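PDB 1YLL: HutD family protein from Pseudomonas aeruginosa, which is of unknown function but, as a two-barrel cupin protein of the HutD family, is probably connected with histidine utilisation. Local coordinates for residues 47-52 / 99-104; 76-81 / 95-100; 133-138 / 180-185; 127-132 / 188-193. All coordinates share one frame; numbering follows the deposited sequence. Where two conformers were deposited one is given.

Contact 1 of 4, residues 47-52 / 99-104; sequences ADVGES and VHCTLL
Ser52 meets the imidazole of His100 obliquely, its backbone C 4.4 Å from His100 NE2, a loose van der Waals touch. In the plane of the ring, at its edge, sits the hydroxyl OG1 of Thr102 from the same strand, and Arg76 of strand 73-77 also packs against this histidine. The contact lies at a corner of an antiparallel cupin-type beta barrel. Here strand 42-49 leaves one sheet and the chain turns through residues 50-52 into strand 53-55, which pairs with strand 99-103 in the other sheet.

Inside the corner the packing is apolar. Val49 turns its CG1 anti to the backbone N (chi1 -175°), which carries that methyl to 3.9 Å from Leu103 CD2, while Cys101 SG closes the same group more distantly. A branched valine and a leucine suit this place because their methyls can fill the inside of the bend; Trp19 and Ile108 also pack on Val49. The other leucine methyl, CD1, reaches under the turn and lies 3.5 Å from Glu51 N, so the backbone of the turn rests on Leu103. Gly50 and Glu51 are exposed, and the charged chain of Glu51 starts away from the strand.

Ser52 joins the turn to the strand. Its small side chain allows close approach, with CB 3.2 Å from Cys101 O, and chi1 of -62° sets the hydroxyl beside its own backbone N. From there OG accepts the amide of Leu103 in a nearly straight bond, N to OG 2.8 Å at 167°.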
loop_
_atom_site.group_PDB
_atom_site.type_symbol
_atom_site.label_atom_id
_atom_site.label_comp_id
_atom_site.label_asym_id
_atom_site.label_seq_id
_atom_site.Cartn_x
_atom_site.Cartn_y
_atom_site.Cartn_z
ATOM N N ALA D 47 -15.816 -17.117 21.466
ATOM C CA ALA D 47 -16.634 -17.496 22.612
ATOM C C ALA D 47 -15.783 -17.451 23.864
ATOM O O ALA D 47 -14.555 -17.558 23.799
ATOM C CB ALA D 47 -17.232 -18.889 22.423
ATOM N N ASP D 48 -16.447 -17.200 24.989
ATOM C CA ASP D 48 -15.790 -17.207 26.285
ATOM C C ASP D 48 -16.307 -18.474 26.907
ATOM O O ASP D 48 -17.507 -18.743 26.871
ATOM C CB ASP D 48 -16.198 -16.007 27.129
ATOM C CG ASP D 48 -15.487 -14.749 26.712
ATOM O OD1 ASP D 48 -15.040 -14.703 25.551
ATOM O OD2 ASP D 48 -15.380 -13.809 27.529
ATOM N N VAL D 49 -15.410 -19.289 27.440
ATOM C CA VAL D 49 -15.847 -20.518 28.060
ATOM C C VAL D 49 -15.314 -20.378 29.466
ATOM O O VAL D 49 -14.105 -20.412 29.672
ATOM C CB VAL D 49 -15.222 -21.735 27.380
ATOM C CG1 VAL D 49 -15.804 -23.002 27.968
ATOM C CG2 VAL D 49 -15.466 -21.671 25.878
ATOM N N GLY D 50 -16.231 -20.201 30.411
ATOM C CA GLY D 50 -15.849 -19.986 31.798
ATOM C C GLY D 50 -15.828 -21.214 32.666
ATOM O O GLY D 50 -15.216 -21.195 33.739
ATOM N N GLU D 51 -16.492 -22.263 32.207
ATOM C CA GLU D 51 -16.553 -23.529 32.925
ATOM C C GLU D 51 -16.552 -24.716 31.975
ATOM O O GLU D 51 -17.030 -24.611 30.847
ATOM C CB GLU D 51 -17.834 -23.604 33.726
ATOM C CG GLU D 51 -17.935 -22.652 34.874
ATOM C CD GLU D 51 -19.197 -22.897 35.657
ATOM O OE1 GLU D 51 -20.292 -22.666 35.092
ATOM O OE2 GLU D 51 -19.096 -23.336 36.823
ATOM N N SER D 52 -16.027 -25.843 32.432
ATOM C CA SER D 52 -16.048 -27.070 31.643
ATOM C C SER D 52 -17.509 -27.478 31.525
ATOM O O SER D 52 -18.295 -27.285 32.454
ATOM C CB SER D 52 -15.275 -28.198 32.344
ATOM O OG SER D 52 -13.912 -27.849 32.508
ATOM N N VAL D 99 -20.055 -33.503 22.277
ATOM C CA VAL D 99 -18.802 -32.895 22.696
ATOM C C VAL D 99 -18.803 -32.318 24.088
ATOM O O VAL D 99 -19.695 -31.572 24.452
ATOM C CB VAL D 99 -18.426 -31.758 21.707
ATOM C CG1 VAL D 99 -17.109 -31.108 22.119
ATOM C CG2 VAL D 99 -18.308 -32.331 20.282
ATOM N N HIS D 100 -17.782 -32.673 24.851
ATOM C CA HIS D 100 -17.633 -32.125 26.185
ATOM C C HIS D 100 -16.300 -31.382 26.225
ATOM O O HIS D 100 -15.284 -31.888 25.751
ATOM C CB HIS D 100 -17.626 -33.232 27.248
ATOM C CG HIS D 100 -17.423 -32.711 28.638
ATOM N ND1 HIS D 100 -16.179 -32.601 29.222
ATOM C CD2 HIS D 100 -18.306 -32.208 29.536
ATOM C CE1 HIS D 100 -16.304 -32.057 30.420
ATOM N NE2 HIS D 100 -17.583 -31.809 30.636
ATOM N N CYS D 101 -16.317 -30.169 26.780
ATOM C CA CYS D 101 -15.110 -29.381 26.874
ATOM C C CYS D 101 -14.615 -29.364 28.314
ATOM O O CYS D 101 -15.363 -29.013 29.220
ATOM C CB CYS D 101 -15.408 -27.950 26.448
ATOM S SG CYS D 101 -14.057 -26.785 26.778
ATOM N N THR D 102 -13.365 -29.759 28.515
ATOM C CA THR D 102 -12.759 -29.698 29.839
ATOM C C THR D 102 -11.713 -28.576 29.781
ATOM O O THR D 102 -10.791 -28.621 28.962
ATOM C CB THR D 102 -12.033 -31.017 30.176
ATOM O OG1 THR D 102 -13.008 -32.063 30.302
ATOM C CG2 THR D 102 -11.257 -30.895 31.457
ATOM N N LEU D 103 -11.879 -27.564 30.633
ATOM C CA LEU D 103 -10.916 -26.468 30.700
ATOM C C LEU D 103 -9.708 -27.010 31.474
ATOM O O LEU D 103 -9.874 -27.623 32.545
ATOM C CB LEU D 103 -11.509 -25.281 31.446
ATOM C CG LEU D 103 -12.723 -24.624 30.781
ATOM C CD1 LEU D 103 -13.209 -23.431 31.640
ATOM C CD2 LEU D 103 -12.363 -24.171 29.356
ATOM N N LEU D 104 -8.516 -26.777 30.941
ATOM C CA LEU D 104 -7.308 -27.275 31.583
ATOM C C LEU D 104 -6.995 -26.507 32.856
ATOM O O LEU D 104 -6.774 -27.100 33.920
ATOM C CB LEU D 104 -6.129 -27.216 30.620
ATOM C CG LEU D 104 -6.267 -28.127 29.385
ATOM C CD1 LEU D 104 -4.988 -27.961 28.527
ATOM C CD2 LEU D 104 -6.461 -29.597 29.798
#

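Contact 2 of 4, residues 76-81 / 95-100; sequences RVDGAE and GDSEVH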
loop_
_atom_site.group_PDB
_atom_site.type_symbol
_atom_site.label_atom_id
_atom_site.label_comp_id
_atom_site.label_asym_id
_atom_site.label_seq_id
_atom_site.Cartn_x
_atom_site.Cartn_y
_atom_site.Cartn_z
ATOM N N ARG D 76 -13.699 -33.782 24.399
ATOM C CA ARG D 76 -14.009 -35.206 24.291
ATOM C C ARG D 76 -15.093 -35.237 23.203
ATOM O O ARG D 76 -16.175 -34.691 23.388
ATOM C CB ARG D 76 -14.563 -35.754 25.603
ATOM C CG ARG D 76 -14.635 -37.266 25.622
ATOM C CD ARG D 76 -15.180 -37.728 26.961
ATOM N NE ARG D 76 -16.593 -37.408 27.068
ATOM C CZ ARG D 76 -17.188 -36.955 28.165
ATOM N NH1 ARG D 76 -16.488 -36.758 29.278
ATOM N NH2 ARG D 76 -18.488 -36.684 28.137
ATOM N N VAL D 77 -14.782 -35.848 22.065
ATOM C CA VAL D 77 -15.691 -35.888 20.921
ATOM C C VAL D 77 -16.153 -37.336 20.686
ATOM O O VAL D 77 -15.347 -38.185 20.331
ATOM C CB VAL D 77 -14.964 -35.391 19.662
ATOM C CG1 VAL D 77 -15.959 -35.248 18.500
ATOM C CG2 VAL D 77 -14.267 -34.043 19.967
ATOM N N ASP D 78 -17.435 -37.577 20.874
ATOM C CA ASP D 78 -17.985 -38.919 20.723
ATOM C C ASP D 78 -17.140 -39.902 21.528
ATOM O O ASP D 78 -16.786 -41.007 21.066
ATOM C CB ASP D 78 -18.027 -39.306 19.254
ATOM C CG ASP D 78 -18.990 -38.441 18.459
ATOM O OD1 ASP D 78 -20.072 -38.113 18.969
ATOM O OD2 ASP D 78 -18.666 -38.095 17.309
ATOM N N GLY D 79 -16.778 -39.474 22.735
ATOM C CA GLY D 79 -15.997 -40.323 23.619
ATOM C C GLY D 79 -14.486 -40.316 23.511
ATOM O O GLY D 79 -13.801 -40.845 24.395
ATOM N N ALA D 80 -13.943 -39.732 22.450
ATOM C CA ALA D 80 -12.502 -39.674 22.263
ATOM C C ALA D 80 -11.980 -38.342 22.771
ATOM O O ALA D 80 -12.391 -37.294 22.291
ATOM C CB ALA D 80 -12.164 -39.816 20.803
ATOM N N GLU D 81 -11.081 -38.396 23.745
ATOM C CA GLU D 81 -10.487 -37.194 24.309
ATOM C C GLU D 81 -9.384 -36.708 23.377
ATOM O O GLU D 81 -8.557 -37.493 22.919
ATOM C CB GLU D 81 -9.893 -37.503 25.686
ATOM C CG GLU D 81 -10.882 -38.028 26.713
ATOM C CD GLU D 81 -11.704 -36.934 27.369
ATOM O OE1 GLU D 81 -11.412 -35.737 27.152
ATOM O OE2 GLU D 81 -12.651 -37.273 28.112
ATOM N N GLY D 95 -20.510 -30.881 14.033
ATOM C CA GLY D 95 -21.553 -30.317 14.860
ATOM C C GLY D 95 -22.565 -31.392 15.241
ATOM O O GLY D 95 -23.445 -31.147 16.078
ATOM N N ASP D 96 -22.474 -32.553 14.607
ATOM C CA ASP D 96 -23.367 -33.678 14.928
ATOM C C ASP D 96 -22.797 -34.524 16.072
ATOM O O ASP D 96 -23.500 -35.402 16.630
ATOM C CB ASP D 96 -23.564 -34.601 13.721
ATOM C CG ASP D 96 -24.377 -33.974 12.623
ATOM O OD1 ASP D 96 -25.424 -33.359 12.902
ATOM O OD2 ASP D 96 -23.984 -34.117 11.447
ATOM N N SER D 97 -21.545 -34.287 16.436
ATOM C CA SER D 97 -20.915 -35.063 17.495
ATOM C C SER D 97 -21.305 -34.598 18.893
ATOM O O SER D 97 -21.725 -33.454 19.102
ATOM C CB SER D 97 -19.382 -34.999 17.396
ATOM O OG SER D 97 -18.864 -35.755 16.309
ATOM N N GLU D 98 -21.199 -35.506 19.855
ATOM C CA GLU D 98 -21.477 -35.145 21.239
ATOM C C GLU D 98 -20.096 -34.674 21.669
ATOM O O GLU D 98 -19.097 -35.355 21.446
ATOM C CB GLU D 98 -21.893 -36.353 22.084
ATOM C CG GLU D 98 -22.432 -35.969 23.468
ATOM C CD GLU D 98 -22.538 -37.150 24.427
ATOM O OE1 GLU D 98 -22.864 -38.264 23.968
ATOM O OE2 GLU D 98 -22.309 -36.957 25.645
ATOM N N VAL D 99 -20.055 -33.503 22.277
ATOM C CA VAL D 99 -18.802 -32.895 22.696
ATOM C C VAL D 99 -18.803 -32.318 24.088
ATOM O O VAL D 99 -19.695 -31.572 24.452
ATOM C CB VAL D 99 -18.426 -31.758 21.707
ATOM C CG1 VAL D 99 -17.109 -31.108 22.119
ATOM C CG2 VAL D 99 -18.308 -32.331 20.282
ATOM N N HIS D 100 -17.782 -32.673 24.851
ATOM C CA HIS D 100 -17.633 -32.125 26.185
ATOM C C HIS D 100 -16.300 -31.382 26.225
ATOM O O HIS D 100 -15.284 -31.888 25.751
ATOM C CB HIS D 100 -17.626 -33.232 27.248
ATOM C CG HIS D 100 -17.423 -32.711 28.638
ATOM N ND1 HIS D 100 -16.179 -32.601 29.222
ATOM C CD2 HIS D 100 -18.306 -32.208 29.536
ATOM C CE1 HIS D 100 -16.304 -32.057 30.420
ATOM N NE2 HIS D 100 -17.583 -31.809 30.636
HETATM O O HOH W 1 -19.918 -36.233 25.946
#
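Arg76 and His100 form an antiparallel hydrogen-bonded pair, the amide of each donating to the carbonyl of the other, with Arg76 N 2.8 Å from His100 O. Val77 and Val99 follow as a non-hydrogen-bonded pair. The ladder gains one more backbone bond where Asp78 N gives its hydrogen to Glu98 O (2.8 Å).

A second group of bonds centres on the Asp78 carboxylate, which grips the incoming chain with both oxygens. OD1 accepts Glu98 N at 3.0 Å, and OD2 accepts the Ser97 hydroxyl OG at 2.6 Å; both donors arrive from above the carboxylate plane. An aspartate suits the site because its short chain brings two acceptors to a neighbouring amide and hydroxyl.

Apolar contacts lie on the valine face, where Val77 CG1 touches Ser97 CB at 3.6 Å and Val99 CG2 a little farther off. Phe91 and Phe93 of strand 91-94 back this face.

On the other face are the charged and flat groups. The Arg76 chain bends at chi3 (71°), laying one face of its guanidinium against His100 CB, with the guanidinium and imidazole planes 9° apart. Glu98 OE2 stays beyond salt-bridge distance of Arg76, although a water can link the two in one conformer of the glutamate.

Asp78 and Gly79, both with positive phi, are the central residues of a type I' turn, typical of a tight two-residue beta hairpin, here docked on the strand 99-103 of a cupin-like barrel.

Contact 3 of 4, residues 133-138 / 180-185; sequences LDWHGT and WRLTAH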
loop_
_atom_site.group_PDB
_atom_site.type_symbol
_atom_site.label_atom_id
_atom_site.label_comp_id
_atom_site.label_asym_id
_atom_site.label_seq_id
_atom_site.Cartn_x
_atom_site.Cartn_y
_atom_site.Cartn_z
ATOM N N LEU D 133 3.927 -10.637 4.775
ATOM C CA LEU D 133 3.622 -11.939 4.195
ATOM C C LEU D 133 2.541 -11.698 3.155
ATOM O O LEU D 133 1.805 -10.726 3.269
ATOM C CB LEU D 133 3.158 -12.947 5.265
ATOM C CG LEU D 133 1.788 -12.961 5.939
ATOM C CD1 LEU D 133 0.677 -13.301 4.945
ATOM C CD2 LEU D 133 1.809 -14.039 7.069
ATOM N N ASP D 134 2.456 -12.555 2.137
ATOM C CA ASP D 134 1.445 -12.384 1.108
ATOM C C ASP D 134 1.083 -13.733 0.500
ATOM O O ASP D 134 1.809 -14.722 0.659
ATOM C CB ASP D 134 1.957 -11.464 -0.022
ATOM C CG ASP D 134 2.974 -12.143 -0.941
ATOM O OD1 ASP D 134 4.019 -12.630 -0.461
ATOM O OD2 ASP D 134 2.724 -12.190 -2.163
ATOM N N TRP D 135 -0.068 -13.781 -0.161
ATOM C CA TRP D 135 -0.465 -14.988 -0.867
ATOM C C TRP D 135 -1.413 -14.552 -1.972
ATOM O O TRP D 135 -1.874 -13.403 -1.986
ATOM C CB TRP D 135 -1.184 -15.986 0.076
ATOM C CG TRP D 135 -2.585 -15.641 0.476
ATOM C CD1 TRP D 135 -3.723 -16.003 -0.184
ATOM C CD2 TRP D 135 -2.996 -14.879 1.613
ATOM N NE1 TRP D 135 -4.832 -15.514 0.486
ATOM C CE2 TRP D 135 -4.411 -14.825 1.591
ATOM C CE3 TRP D 135 -2.306 -14.235 2.654
ATOM C CZ2 TRP D 135 -5.157 -14.156 2.573
ATOM C CZ3 TRP D 135 -3.061 -13.561 3.640
ATOM C CH2 TRP D 135 -4.467 -13.535 3.582
ATOM N N HIS D 136 -1.637 -15.447 -2.931
ATOM C CA HIS D 136 -2.598 -15.195 -4.004
ATOM C C HIS D 136 -3.693 -16.231 -3.835
ATOM O O HIS D 136 -3.397 -17.394 -3.593
ATOM C CB HIS D 136 -1.977 -15.382 -5.393
ATOM C CG HIS D 136 -0.979 -14.330 -5.755
ATOM N ND1 HIS D 136 -1.221 -13.337 -6.694
ATOM C CD2 HIS D 136 0.282 -14.129 -5.314
ATOM C CE1 HIS D 136 -0.146 -12.572 -6.812
ATOM N NE2 HIS D 136 0.778 -13.027 -5.988
ATOM N N GLY D 137 -4.948 -15.835 -3.973
ATOM C CA GLY D 137 -6.004 -16.832 -3.842
ATOM C C GLY D 137 -7.239 -16.437 -4.611
ATOM O O GLY D 137 -7.461 -15.269 -4.827
ATOM N N THR D 138 -8.053 -17.402 -5.011
ATOM C CA THR D 138 -9.260 -17.074 -5.755
ATOM C C THR D 138 -10.525 -17.115 -4.904
ATOM O O THR D 138 -11.617 -16.855 -5.404
ATOM C CB THR D 138 -9.451 -18.031 -6.945
ATOM O OG1 THR D 138 -10.674 -17.726 -7.627
ATOM C CG2 THR D 138 -9.493 -19.444 -6.464
ATOM N N TRP D 180 -3.170 -10.790 -1.755
ATOM C CA TRP D 180 -3.284 -10.265 -0.401
ATOM C C TRP D 180 -1.931 -10.120 0.276
ATOM O O TRP D 180 -1.132 -11.057 0.266
ATOM C CB TRP D 180 -4.121 -11.219 0.480
ATOM C CG TRP D 180 -5.535 -11.367 0.072
ATOM C CD1 TRP D 180 -6.090 -12.379 -0.667
ATOM C CD2 TRP D 180 -6.600 -10.491 0.424
ATOM N NE1 TRP D 180 -7.438 -12.182 -0.783
ATOM C CE2 TRP D 180 -7.781 -11.030 -0.124
ATOM C CE3 TRP D 180 -6.665 -9.297 1.159
ATOM C CZ2 TRP D 180 -9.030 -10.416 0.038
ATOM C CZ3 TRP D 180 -7.926 -8.677 1.326
ATOM C CH2 TRP D 180 -9.076 -9.243 0.767
ATOM N N ARG D 181 -1.689 -8.971 0.910
ATOM C CA ARG D 181 -0.436 -8.751 1.614
ATOM C C ARG D 181 -0.697 -8.188 3.005
ATOM O O ARG D 181 -1.483 -7.266 3.158
ATOM C CB ARG D 181 0.479 -7.797 0.835
ATOM C CG ARG D 181 1.829 -7.597 1.558
ATOM C CD ARG D 181 2.731 -6.589 0.848
ATOM N NE ARG D 181 2.996 -6.967 -0.530
ATOM C CZ ARG D 181 3.701 -8.035 -0.896
ATOM N NH1 ARG D 181 4.229 -8.839 0.022
ATOM N NH2 ARG D 181 3.869 -8.304 -2.186
ATOM N N LEU D 182 -0.069 -8.763 4.024
ATOM C CA LEU D 182 -0.250 -8.274 5.378
ATOM C C LEU D 182 1.099 -7.793 5.869
ATOM O O LEU D 182 2.137 -8.386 5.564
ATOM C CB LEU D 182 -0.710 -9.392 6.307
ATOM C CG LEU D 182 -1.943 -10.160 5.833
ATOM C CD1 LEU D 182 -2.205 -11.267 6.844
ATOM C CD2 LEU D 182 -3.123 -9.278 5.709
ATOM N N THR D 183 1.071 -6.732 6.659
ATOM C CA THR D 183 2.299 -6.202 7.211
ATOM C C THR D 183 2.094 -5.872 8.689
ATOM O O THR D 183 0.982 -5.554 9.114
ATOM C CB THR D 183 2.726 -4.959 6.437
ATOM O OG1 THR D 183 3.918 -4.435 7.023
ATOM C CG2 THR D 183 1.646 -3.926 6.478
ATOM N N ALA D 184 3.154 -6.007 9.482
ATOM C CA ALA D 184 3.070 -5.704 10.905
ATOM C C ALA D 184 4.438 -5.282 11.450
ATOM O O ALA D 184 5.456 -5.797 11.020
ATOM C CB ALA D 184 2.562 -6.927 11.657
ATOM N N HIS D 185 4.458 -4.343 12.393
ATOM C CA HIS D 185 5.717 -3.881 12.993
ATOM C C HIS D 185 6.214 -4.876 14.038
ATOM O O HIS D 185 7.388 -5.275 14.033
ATOM C CB HIS D 185 5.519 -2.509 13.636
ATOM C CG HIS D 185 5.431 -1.386 12.649
ATOM N ND1 HIS D 185 4.721 -1.483 11.470
ATOM C CD2 HIS D 185 5.952 -0.138 12.672
ATOM C CE1 HIS D 185 4.809 -0.340 10.810
ATOM N NE2 HIS D 185 5.550 0.493 11.518
HETATM O O HOH W 2 4.717 -11.169 -3.859
HETATM O O HOH W 3 -9.022 -14.443 -2.349
#
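Trp180 sets its CB over one face of the Trp135 indole, a CH-pi contact 3.7 Å from the centroid of the six-membered ring. The two indoles are near parallel, at 26°, but slid apart, leaving little overlap. Leu182 CD1 meets the edge of the Trp135 ring at CZ3 (4.0 Å) and also touches Leu133 CD1, which completes an apolar face.

Trp135 CG lies between the backbone N and the carbonyl carbon (chi1 74°), which swings the indole across toward the partner strand. Beneath the rings, Leu133 with Leu182 and Trp135 with Trp180 are antiparallel hydrogen-bonded pairs, each with two reciprocal amide bonds.

The face with Asp134 and Arg181 is polar. Its salt bridge is long, Asp134 OD1 to Arg181 NH1 3.8 Å, and Asp134 OD2 is held more firmly by His179 NE2. The guanidinium lies with one face against Asp134 CB.

Farther out, Leu142 packs against both tryptophans. The large indole of Trp135 suits a place where one ring meets Trp180 and Leu142 of its own chain and also Arg123 of the second subunit, a cation-pi contact. His136 and Gly137 pair with a strand of that subunit: this is a cupin-type antiparallel sheet continued through its edge strand across the interface with the second subunit.

Contact 4 of 4, residues 127-132 / 188-193; sequences LRVEGE and AWVCAV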
loop_
_atom_site.group_PDB
_atom_site.type_symbol
_atom_site.label_atom_id
_atom_site.label_comp_id
_atom_site.label_asym_id
_atom_site.label_seq_id
_atom_site.Cartn_x
_atom_site.Cartn_y
_atom_site.Cartn_z
ATOM N N LEU D 127 -1.560 -17.654 10.822
ATOM C CA LEU D 127 -0.324 -17.146 10.222
ATOM C C LEU D 127 0.301 -16.115 11.149
ATOM O O LEU D 127 -0.395 -15.261 11.672
ATOM C CB LEU D 127 -0.671 -16.480 8.897
ATOM C CG LEU D 127 -1.299 -17.400 7.836
ATOM C CD1 LEU D 127 -1.959 -16.564 6.730
ATOM C CD2 LEU D 127 -0.240 -18.315 7.282
ATOM N N ARG D 128 1.627 -16.183 11.342
ATOM C CA ARG D 128 2.277 -15.181 12.195
ATOM C C ARG D 128 2.896 -14.193 11.222
ATOM O O ARG D 128 3.789 -14.563 10.446
ATOM C CB ARG D 128 3.381 -15.786 13.057
ATOM C CG ARG D 128 3.904 -14.808 14.122
ATOM C CD ARG D 128 4.915 -15.483 15.052
ATOM N NE ARG D 128 5.221 -14.673 16.234
ATOM C CZ ARG D 128 6.386 -14.071 16.456
ATOM N NH1 ARG D 128 6.566 -13.366 17.566
ATOM N NH2 ARG D 128 7.366 -14.166 15.565
ATOM N N VAL D 129 2.404 -12.962 11.251
ATOM C CA VAL D 129 2.898 -11.918 10.363
ATOM C C VAL D 129 4.140 -11.281 11.003
ATOM O O VAL D 129 4.045 -10.588 12.005
ATOM C CB VAL D 129 1.827 -10.835 10.112
ATOM C CG1 VAL D 129 2.378 -9.800 9.135
ATOM C CG2 VAL D 129 0.564 -11.458 9.519
ATOM N N GLU D 130 5.294 -11.560 10.410
ATOM C CA GLU D 130 6.570 -11.044 10.896
ATOM C C GLU D 130 7.112 -10.118 9.824
ATOM O O GLU D 130 7.824 -10.537 8.920
ATOM C CB GLU D 130 7.532 -12.204 11.132
ATOM C CG GLU D 130 7.152 -13.072 12.317
ATOM C CD GLU D 130 8.053 -14.279 12.458
ATOM O OE1 GLU D 130 9.245 -14.169 12.083
ATOM O OE2 GLU D 130 7.579 -15.325 12.953
ATOM N N GLY D 131 6.739 -8.854 9.934
ATOM C CA GLY D 131 7.170 -7.881 8.970
ATOM C C GLY D 131 6.202 -7.874 7.814
ATOM O O GLY D 131 5.427 -6.940 7.659
ATOM N N GLU D 132 6.216 -8.932 7.014
ATOM C CA GLU D 132 5.337 -8.978 5.843
ATOM C C GLU D 132 5.091 -10.408 5.381
ATOM O O GLU D 132 5.925 -11.289 5.598
ATOM C CB GLU D 132 6.012 -8.185 4.722
ATOM C CG GLU D 132 5.296 -8.033 3.392
ATOM C CD GLU D 132 6.125 -7.175 2.409
ATOM O OE1 GLU D 132 7.241 -7.612 2.033
ATOM O OE2 GLU D 132 5.676 -6.066 2.026
ATOM N N ALA D 188 2.540 -10.460 14.662
ATOM C CA ALA D 188 1.158 -10.606 15.066
ATOM C C ALA D 188 0.566 -11.802 14.372
ATOM O O ALA D 188 0.785 -12.029 13.178
ATOM C CB ALA D 188 0.372 -9.358 14.720
ATOM N N TRP D 189 -0.170 -12.576 15.161
ATOM C CA TRP D 189 -0.838 -13.758 14.672
ATOM C C TRP D 189 -2.185 -13.368 14.116
ATOM O O TRP D 189 -2.901 -12.569 14.720
ATOM C CB TRP D 189 -1.047 -14.743 15.825
ATOM C CG TRP D 189 0.137 -15.597 16.144
ATOM C CD1 TRP D 189 1.037 -15.430 17.186
ATOM C CD2 TRP D 189 0.563 -16.755 15.432
ATOM N NE1 TRP D 189 1.983 -16.419 17.155
ATOM C CE2 TRP D 189 1.721 -17.248 16.090
ATOM C CE3 TRP D 189 0.084 -17.434 14.292
ATOM C CZ2 TRP D 189 2.403 -18.385 15.649
ATOM C CZ3 TRP D 189 0.760 -18.551 13.852
ATOM C CH2 TRP D 189 1.915 -19.028 14.529
ATOM N N VAL D 190 -2.514 -13.941 12.961
ATOM C CA VAL D 190 -3.810 -13.726 12.307
ATOM C C VAL D 190 -4.352 -15.079 11.885
ATOM O O VAL D 190 -3.601 -16.036 11.781
ATOM C CB VAL D 190 -3.694 -12.824 11.019
ATOM C CG1 VAL D 190 -3.133 -11.438 11.388
ATOM C CG2 VAL D 190 -2.792 -13.448 10.020
ATOM N N CYS D 191 -5.670 -15.166 11.679
ATOM C CA CYS D 191 -6.253 -16.409 11.202
ATOM C C CYS D 191 -6.957 -16.051 9.907
ATOM O O CYS D 191 -7.870 -15.199 9.883
ATOM C CB CYS D 191 -7.224 -16.972 12.205
ATOM S SG CYS D 191 -7.738 -18.681 11.736
ATOM N N ALA D 192 -6.496 -16.671 8.832
ATOM C CA ALA D 192 -7.046 -16.440 7.510
ATOM C C ALA D 192 -8.073 -17.538 7.254
ATOM O O ALA D 192 -7.706 -18.714 7.217
ATOM C CB ALA D 192 -5.937 -16.517 6.483
ATOM N N VAL D 193 -9.324 -17.136 7.055
ATOM C CA VAL D 193 -10.417 -18.086 6.784
ATOM C C VAL D 193 -10.944 -17.785 5.369
ATOM O O VAL D 193 -11.355 -16.658 5.108
ATOM C CB VAL D 193 -11.548 -17.916 7.805
ATOM C CG1 VAL D 193 -12.718 -18.852 7.451
ATOM C CG2 VAL D 193 -11.039 -18.299 9.189
#
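Leu127, Trp189 and Arg128 account for most of this contact between two antiparallel strands. Leu127 pairs with Val190, its amide N 2.8 Å from Val190 O and the return bond equally short. Its side chain lies along the partner strand: CB touches Val190 CG2 at 3.9 Å and CD1 reaches Ala192 CB at 4.0 Å. The branched leucine spans these two positions, CB on one and a terminal methyl on the other, and the small alanine lets that methyl in close.

On the other face, Trp189 lies under Arg128. Arg128 CB stands over the centre of the six-membered ring, 3.6 Å from its centroid and only 3° off the normal. The extended arginine, with CG anti to the backbone N (chi1 -170°), then passes obliquely over the indole, CD 3.7 Å from Trp189 NE1. Thus its aliphatic part covers the ring while the charged end reaches Glu130 OE2 in a salt bridge, NH2 to OE2 2.9 Å. Arg88 makes a cation-pi contact with the same indole.

Val129 pairs with Ala188 and completes the apolar face, which packs on Leu182 and Ala184 of strand 178-184. Strand 120-129 is the outermost of its sheet within the chain, and strand 187-197 lies between it and strand 141-146.

Overall arrangement
Contacts 1 and 2 share strand 99-103 and its residues Val99 and His100. Contacts 3 and 4, about 8 Å apart between centres, belong to the other barrel, 26 to 35 Å from the first pair. Contact 4 is the most buried and rests on aliphatic packing and a covered indole. Contact 2 lies on the surface and relies on a carboxylate grip and water. Contacts 1 and 3 are intermediate: one is a corner fixed by a single serine bond, the other a tryptophan wall. Contacts 3 and 4 meet where Gly131 O receives Thr183 OG1 and Ala184 N, and both touch the second subunit, whereas contacts 1 and 2 do not.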